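Local structure of UDP-N-acetylmuramate--L-alanine ligase (1J6U) at residues 101-109 with 170-180. The protein catalyses the ATP-dependent joining of L-alanine to UDP-N-acetylmuramate, a step of peptidoglycan biosynthesis in cell wall formation. Numbering follows the deposited sequence.
Sequences RLHYFRDTL and LDESEEFFSEF
Arg106 lays its CG methylene over one face of the Phe180 ring because that CG stands anti to the backbone N (chi1 -159°), while Phe180 CG stands anti to its carbonyl carbon, beside the backbone N. Arg106 CG thus sits 3.9 Å from the Phe180 ring centroid, only 13° off the ring normal, a CH-pi contact; Leu170 CD2 covers the opposite face. Leu109 CD1 closes the ring's edge at 3.7 Å from Phe180 CE2, and Phe105 meets it rim to rim. Further out, the bend of Arg106 at chi3 brings one face of its guanidinium under Phe176 CZ, toward the rim of the group, with the two planes 29° apart. Arg106 NH1 gives a weak hydrogen bond to the backbone Glu179 O; the Glu179 carboxylate makes its salt bridge to Lys211, and its ion pair to Arg106 is long. Leu102 divides its branches: CD1 lies at the edge of the Phe176 ring, 3.8 Å from Phe176 CD2, and CD2 approaches Phe180. At the helix start, Arg101 NH1 reaches Glu174 OE1 at 3.2 Å in a salt bridge, in the guanidinium plane but above that of the carboxylate. A water accepting from Leu102 N donates weakly to Glu174 OE2. An alanine in place of Glu174 would probably leave Arg101 without this charge partner and uncover one flank of Leu102. The contact joins helix 101-112 of the N-terminal Rossmann-like domain to the 3-10 turn after strand 166-170 of the central ATPase domain, an interdomain seam of the three-domain Mur ligase fold.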
ATOM      1  N   ARG A 101       4.136 -13.409  12.068  1.00 44.51           N
ATOM      2  CA  ARG A 101       3.600 -12.055  11.991  1.00 42.05           C
ATOM      3  C   ARG A 101       2.068 -11.946  12.113  1.00 40.07           C
ATOM      4  O   ARG A 101       1.561 -11.392  13.090  1.00 32.50           O
ATOM      5  CB  ARG A 101       4.064 -11.421  10.676  1.00 40.62           C
ATOM      6  CG  ARG A 101       3.823  -9.905  10.541  1.00 49.71           C
ATOM      7  CD  ARG A 101       4.298  -9.387   9.160  1.00 39.60           C
ATOM      8  NE  ARG A 101       3.751 -10.208   8.068  1.00 44.29           N
ATOM      9  CZ  ARG A 101       4.275 -10.297   6.838  1.00 53.69           C
ATOM     10  NH1 ARG A 101       3.711 -11.078   5.903  1.00 33.48           N
ATOM     11  NH2 ARG A 101       5.372  -9.610   6.530  1.00 48.06           N
ATOM     12  N   LEU A 102       1.338 -12.513  11.155  1.00 33.45           N
ATOM     13  CA  LEU A 102      -0.118 -12.387  11.136  1.00 41.11           C
ATOM     14  C   LEU A 102      -0.744 -12.918  12.374  1.00 46.55           C
ATOM     15  O   LEU A 102      -1.566 -12.250  13.011  1.00 52.59           O
ATOM     16  CB  LEU A 102      -0.739 -13.106   9.947  1.00 36.27           C
ATOM     17  CG  LEU A 102      -1.673 -12.294   9.064  1.00 42.12           C
ATOM     18  CD1 LEU A 102      -2.668 -13.250   8.456  1.00 36.68           C
ATOM     19  CD2 LEU A 102      -2.374 -11.182   9.865  1.00 32.02           C
ATOM     20  N   HIS A 103      -0.353 -14.137  12.704  1.00 51.58           N
ATOM     21  CA  HIS A 103      -0.861 -14.803  13.884  1.00 49.42           C
ATOM     22  C   HIS A 103      -0.600 -13.967  15.138  1.00 40.70           C
ATOM     23  O   HIS A 103      -1.463 -13.845  15.992  1.00 39.76           O
ATOM     24  CB  HIS A 103      -0.197 -16.171  14.030  1.00 53.73           C
ATOM     25  CG  HIS A 103      -0.710 -16.945  15.192  1.00 65.35           C
ATOM     26  ND1 HIS A 103      -1.809 -17.772  15.102  1.00 71.03           N
ATOM     27  CD2 HIS A 103      -0.349 -16.934  16.497  1.00 73.13           C
ATOM     28  CE1 HIS A 103      -2.107 -18.235  16.303  1.00 72.15           C
ATOM     29  NE2 HIS A 103      -1.237 -17.741  17.167  1.00 77.58           N
ATOM     30  N   TYR A 104       0.594 -13.396  15.251  1.00 38.39           N
ATOM     31  CA  TYR A 104       0.935 -12.584  16.416  1.00 43.64           C
ATOM     32  C   TYR A 104       0.093 -11.302  16.420  1.00 47.98           C
ATOM     33  O   TYR A 104      -0.348 -10.808  17.465  1.00 42.09           O
ATOM     34  CB  TYR A 104       2.403 -12.213  16.378  1.00 38.33           C
ATOM     35  CG  TYR A 104       2.833 -11.401  17.566  1.00 39.66           C
ATOM     36  CD1 TYR A 104       2.950 -11.987  18.833  1.00 35.98           C
ATOM     37  CD2 TYR A 104       3.155 -10.045  17.428  1.00 40.38           C
ATOM     38  CE1 TYR A 104       3.392 -11.242  19.935  1.00 36.18           C
ATOM     39  CE2 TYR A 104       3.585  -9.296  18.518  1.00 41.12           C
ATOM     40  CZ  TYR A 104       3.707  -9.901  19.762  1.00 40.09           C
ATOM     41  OH  TYR A 104       4.162  -9.162  20.815  1.00 48.30           O
ATOM     42  N   PHE A 105      -0.098 -10.759  15.226  1.00 43.63           N
ATOM     43  CA  PHE A 105      -0.900  -9.574  15.064  1.00 46.41           C
ATOM     44  C   PHE A 105      -2.329  -9.876  15.564  1.00 47.47           C
ATOM     45  O   PHE A 105      -2.917  -9.103  16.337  1.00 39.03           O
ATOM     46  CB  PHE A 105      -0.930  -9.179  13.590  1.00 43.87           C
ATOM     47  CG  PHE A 105      -1.690  -7.938  13.342  1.00 45.03           C
ATOM     48  CD1 PHE A 105      -1.346  -6.763  14.007  1.00 48.05           C
ATOM     49  CD2 PHE A 105      -2.774  -7.938  12.475  1.00 51.39           C
ATOM     50  CE1 PHE A 105      -2.071  -5.591  13.814  1.00 40.70           C
ATOM     51  CE2 PHE A 105      -3.509  -6.776  12.273  1.00 53.03           C
ATOM     52  CZ  PHE A 105      -3.151  -5.599  12.947  1.00 49.60           C
ATOM     53  N   ARG A 106      -2.891 -11.004  15.134  1.00 37.36           N
ATOM     54  CA  ARG A 106      -4.216 -11.323  15.606  1.00 39.97           C
ATOM     55  C   ARG A 106      -4.238 -11.397  17.109  1.00 41.19           C
ATOM     56  O   ARG A 106      -5.162 -10.903  17.758  1.00 44.46           O
ATOM     57  CB  ARG A 106      -4.707 -12.637  15.077  1.00 35.85           C
ATOM     58  CG  ARG A 106      -6.202 -12.680  15.158  1.00 42.99           C
ATOM     59  CD  ARG A 106      -6.755 -14.020  14.835  1.00 52.49           C
ATOM     60  NE  ARG A 106      -6.554 -14.918  15.953  1.00 70.32           N
ATOM     61  CZ  ARG A 106      -6.948 -16.174  15.943  1.00 75.97           C
ATOM     62  NH1 ARG A 106      -7.552 -16.651  14.867  1.00 89.14           N
ATOM     63  NH2 ARG A 106      -6.734 -16.944  16.996  1.00 91.15           N
ATOM     64  N   ASP A 107      -3.226 -12.020  17.680  1.00 42.32           N
ATOM     65  CA  ASP A 107      -3.193 -12.107  19.118  1.00 51.15           C
ATOM     66  C   ASP A 107      -3.071 -10.705  19.660  1.00 50.73           C
ATOM     67  O   ASP A 107      -3.656 -10.378  20.692  1.00 46.47           O
ATOM     68  CB  ASP A 107      -2.013 -12.950  19.596  1.00 55.05           C
ATOM     69  CG  ASP A 107      -2.220 -14.418  19.340  1.00 74.47           C
ATOM     70  OD1 ASP A 107      -3.352 -14.782  18.922  1.00 73.29           O
ATOM     71  OD2 ASP A 107      -1.261 -15.199  19.561  1.00 78.87           O
ATOM     72  N   THR A 108      -2.320  -9.864  18.954  1.00 53.47           N
ATOM     73  CA  THR A 108      -2.128  -8.506  19.436  1.00 57.05           C
ATOM     74  C   THR A 108      -3.453  -7.760  19.465  1.00 57.19           C
ATOM     75  O   THR A 108      -3.718  -6.986  20.382  1.00 60.56           O
ATOM     76  CB  THR A 108      -1.068  -7.755  18.603  1.00 56.59           C
ATOM     77  OG1 THR A 108       0.203  -7.830  19.282  1.00 60.18           O
ATOM     78  CG2 THR A 108      -1.474  -6.287  18.412  1.00 61.43           C
ATOM     79  N   LEU A 109      -4.300  -8.006  18.479  1.00 52.41           N
ATOM     80  CA  LEU A 109      -5.586  -7.356  18.479  1.00 45.42           C
ATOM     81  C   LEU A 109      -6.406  -7.946  19.610  1.00 51.71           C
ATOM     82  O   LEU A 109      -7.067  -7.203  20.325  1.00 55.58           O
ATOM     83  CB  LEU A 109      -6.292  -7.547  17.140  1.00 43.00           C
ATOM     84  CG  LEU A 109      -5.600  -6.835  15.981  1.00 39.78           C
ATOM     85  CD1 LEU A 109      -6.336  -7.072  14.689  1.00 39.73           C
ATOM     86  CD2 LEU A 109      -5.529  -5.375  16.315  1.00 47.32           C
ATOM     87  N   LEU A 170      -5.540  -6.152   6.134  1.00 36.73           N
ATOM     88  CA  LEU A 170      -5.432  -7.592   6.243  1.00 43.73           C
ATOM     89  C   LEU A 170      -4.982  -8.075   4.881  1.00 45.02           C
ATOM     90  O   LEU A 170      -5.614  -7.782   3.865  1.00 51.48           O
ATOM     91  CB  LEU A 170      -6.783  -8.246   6.558  1.00 42.15           C
ATOM     92  CG  LEU A 170      -7.086  -8.493   8.019  1.00 45.82           C
ATOM     93  CD1 LEU A 170      -8.365  -9.280   8.117  1.00 39.66           C
ATOM     94  CD2 LEU A 170      -5.969  -9.283   8.639  1.00 32.69           C
ATOM     95  N   ASP A 171      -3.897  -8.824   4.836  1.00 51.13           N
ATOM     96  CA  ASP A 171      -3.449  -9.315   3.542  1.00 53.86           C
ATOM     97  C   ASP A 171      -4.147 -10.623   3.178  1.00 51.33           C
ATOM     98  O   ASP A 171      -3.963 -11.646   3.836  1.00 44.40           O
ATOM     99  CB  ASP A 171      -1.936  -9.513   3.550  1.00 58.40           C
ATOM    100  CG  ASP A 171      -1.464 -10.239   2.334  1.00 60.37           C
ATOM    101  OD1 ASP A 171      -1.929  -9.878   1.229  1.00 58.76           O
ATOM    102  OD2 ASP A 171      -0.636 -11.171   2.490  1.00 79.28           O
ATOM    103  N   GLU A 172      -4.945 -10.598   2.123  1.00 47.27           N
ATOM    104  CA  GLU A 172      -5.646 -11.791   1.739  1.00 51.96           C
ATOM    105  C   GLU A 172      -4.737 -12.789   1.050  1.00 58.12           C
ATOM    106  O   GLU A 172      -5.197 -13.680   0.321  1.00 54.90           O
ATOM    107  CB  GLU A 172      -6.865 -11.458   0.855  1.00 64.34           C
ATOM    108  CG  GLU A 172      -6.680 -10.438  -0.286  1.00 71.22           C
ATOM    109  CD  GLU A 172      -5.691 -10.871  -1.349  1.00 82.07           C
ATOM    110  OE1 GLU A 172      -4.474 -10.877  -1.048  1.00 90.91           O
ATOM    111  OE2 GLU A 172      -6.131 -11.205  -2.479  1.00 75.63           O
ATOM    112  N   SER A 173      -3.439 -12.650   1.270  1.00 58.45           N
ATOM    113  CA  SER A 173      -2.523 -13.591   0.646  1.00 65.95           C
ATOM    114  C   SER A 173      -2.420 -14.753   1.572  1.00 53.92           C
ATOM    115  O   SER A 173      -2.279 -15.883   1.142  1.00 59.33           O
ATOM    116  CB  SER A 173      -1.144 -12.981   0.432  1.00 58.40           C
ATOM    117  OG  SER A 173      -1.225 -12.094  -0.653  1.00 80.72           O
ATOM    118  N   GLU A 174      -2.489 -14.467   2.857  1.00 49.66           N
ATOM    119  CA  GLU A 174      -2.406 -15.527   3.830  1.00 57.37           C
ATOM    120  C   GLU A 174      -3.820 -15.915   4.208  1.00 54.77           C
ATOM    121  O   GLU A 174      -4.573 -15.095   4.722  1.00 52.74           O
ATOM    122  CB  GLU A 174      -1.628 -15.060   5.063  1.00 58.73           C
ATOM    123  CG  GLU A 174      -0.665 -13.898   4.759  1.00 84.98           C
ATOM    124  CD  GLU A 174       0.381 -13.654   5.860  1.00 97.55           C
ATOM    125  OE1 GLU A 174       0.832 -12.482   6.007  1.00 93.01           O
ATOM    126  OE2 GLU A 174       0.760 -14.633   6.561  1.00 86.81           O
ATOM    127  N   GLU A 175      -4.169 -17.169   3.939  1.00 56.89           N
ATOM    128  CA  GLU A 175      -5.485 -17.730   4.261  1.00 56.83           C
ATOM    129  C   GLU A 175      -5.943 -17.392   5.696  1.00 52.73           C
ATOM    130  O   GLU A 175      -7.140 -17.185   5.957  1.00 50.39           O
ATOM    131  CB  GLU A 175      -5.432 -19.248   4.080  1.00 51.72           C
ATOM    132  CG  GLU A 175      -6.769 -19.977   4.130  1.00 67.82           C
ATOM    133  CD  GLU A 175      -6.600 -21.477   3.915  1.00 74.01           C
ATOM    134  OE1 GLU A 175      -7.324 -22.056   3.065  1.00 64.92           O
ATOM    135  OE2 GLU A 175      -5.733 -22.070   4.604  1.00 75.16           O
ATOM    136  N   PHE A 176      -4.985 -17.330   6.614  1.00 39.78           N
ATOM    137  CA  PHE A 176      -5.261 -17.025   8.023  1.00 44.08           C
ATOM    138  C   PHE A 176      -5.956 -15.681   8.224  1.00 48.80           C
ATOM    139  O   PHE A 176      -6.377 -15.383   9.331  1.00 40.47           O
ATOM    140  CB  PHE A 176      -3.957 -17.001   8.824  1.00 32.82           C
ATOM    141  CG  PHE A 176      -4.151 -16.951  10.323  1.00 37.94           C
ATOM    142  CD1 PHE A 176      -4.586 -18.072  11.021  1.00 42.17           C
ATOM    143  CD2 PHE A 176      -3.871 -15.785  11.040  1.00 39.44           C
ATOM    144  CE1 PHE A 176      -4.740 -18.035  12.420  1.00 49.96           C
ATOM    145  CE2 PHE A 176      -4.016 -15.728  12.433  1.00 44.22           C
ATOM    146  CZ  PHE A 176      -4.455 -16.861  13.131  1.00 50.74           C
ATOM    147  N   PHE A 177      -6.065 -14.860   7.177  1.00 46.31           N
ATOM    148  CA  PHE A 177      -6.707 -13.563   7.373  1.00 48.69           C
ATOM    149  C   PHE A 177      -8.143 -13.816   7.744  1.00 44.07           C
ATOM    150  O   PHE A 177      -8.733 -13.054   8.509  1.00 50.07           O
ATOM    151  CB  PHE A 177      -6.594 -12.675   6.123  1.00 31.80           C
ATOM    152  CG  PHE A 177      -7.659 -12.899   5.092  1.00 40.79           C
ATOM    153  CD1 PHE A 177      -8.801 -12.078   5.059  1.00 40.21           C
ATOM    154  CD2 PHE A 177      -7.508 -13.880   4.121  1.00 37.32           C
ATOM    155  CE1 PHE A 177      -9.778 -12.228   4.067  1.00 40.80           C
ATOM    156  CE2 PHE A 177      -8.475 -14.044   3.123  1.00 43.25           C
ATOM    157  CZ  PHE A 177      -9.618 -13.218   3.090  1.00 46.31           C
ATOM    158  N   SER A 178      -8.668 -14.920   7.225  1.00 44.73           N
ATOM    159  CA  SER A 178     -10.047 -15.368   7.469  1.00 52.04           C
ATOM    160  C   SER A 178     -10.339 -15.683   8.949  1.00 50.68           C
ATOM    161  O   SER A 178     -11.483 -15.905   9.318  1.00 56.74           O
ATOM    162  CB  SER A 178     -10.324 -16.624   6.665  1.00 45.07           C
ATOM    163  OG  SER A 178      -9.525 -17.651   7.209  1.00 58.17           O
ATOM    164  N   GLU A 179      -9.296 -15.706   9.771  1.00 46.07           N
ATOM    165  CA  GLU A 179      -9.403 -15.984  11.189  1.00 39.33           C
ATOM    166  C   GLU A 179      -9.640 -14.715  11.991  1.00 42.35           C
ATOM    167  O   GLU A 179      -9.852 -14.760  13.202  1.00 37.69           O
ATOM    168  CB  GLU A 179      -8.120 -16.662  11.693  1.00 52.37           C
ATOM    169  CG  GLU A 179      -7.896 -18.045  11.128  1.00 59.90           C
ATOM    170  CD  GLU A 179      -9.063 -18.969  11.422  1.00 76.04           C
ATOM    171  OE1 GLU A 179      -9.738 -19.413  10.459  1.00 77.13           O
ATOM    172  OE2 GLU A 179      -9.306 -19.240  12.621  1.00 79.63           O
ATOM    173  N   PHE A 180      -9.574 -13.577  11.323  1.00 40.16           N
ATOM    174  CA  PHE A 180      -9.821 -12.312  11.995  1.00 40.32           C
ATOM    175  C   PHE A 180     -11.332 -12.099  12.042  1.00 46.92           C
ATOM    176  O   PHE A 180     -12.085 -12.659  11.243  1.00 49.39           O
ATOM    177  CB  PHE A 180      -9.167 -11.138  11.225  1.00 33.83           C
ATOM    178  CG  PHE A 180      -7.696 -11.049  11.415  1.00 35.06           C
ATOM    179  CD1 PHE A 180      -6.848 -12.023  10.889  1.00 39.64           C
ATOM    180  CD2 PHE A 180      -7.148 -10.042  12.199  1.00 32.18           C
ATOM    181  CE1 PHE A 180      -5.468 -11.982  11.164  1.00 33.47           C
ATOM    182  CE2 PHE A 180      -5.771 -10.000  12.470  1.00 40.58           C
ATOM    183  CZ  PHE A 180      -4.939 -10.967  11.957  1.00 34.37           C
TER
HETATM  184  O   HOH W   1       2.456 -14.199   9.424  1.00 61.20           O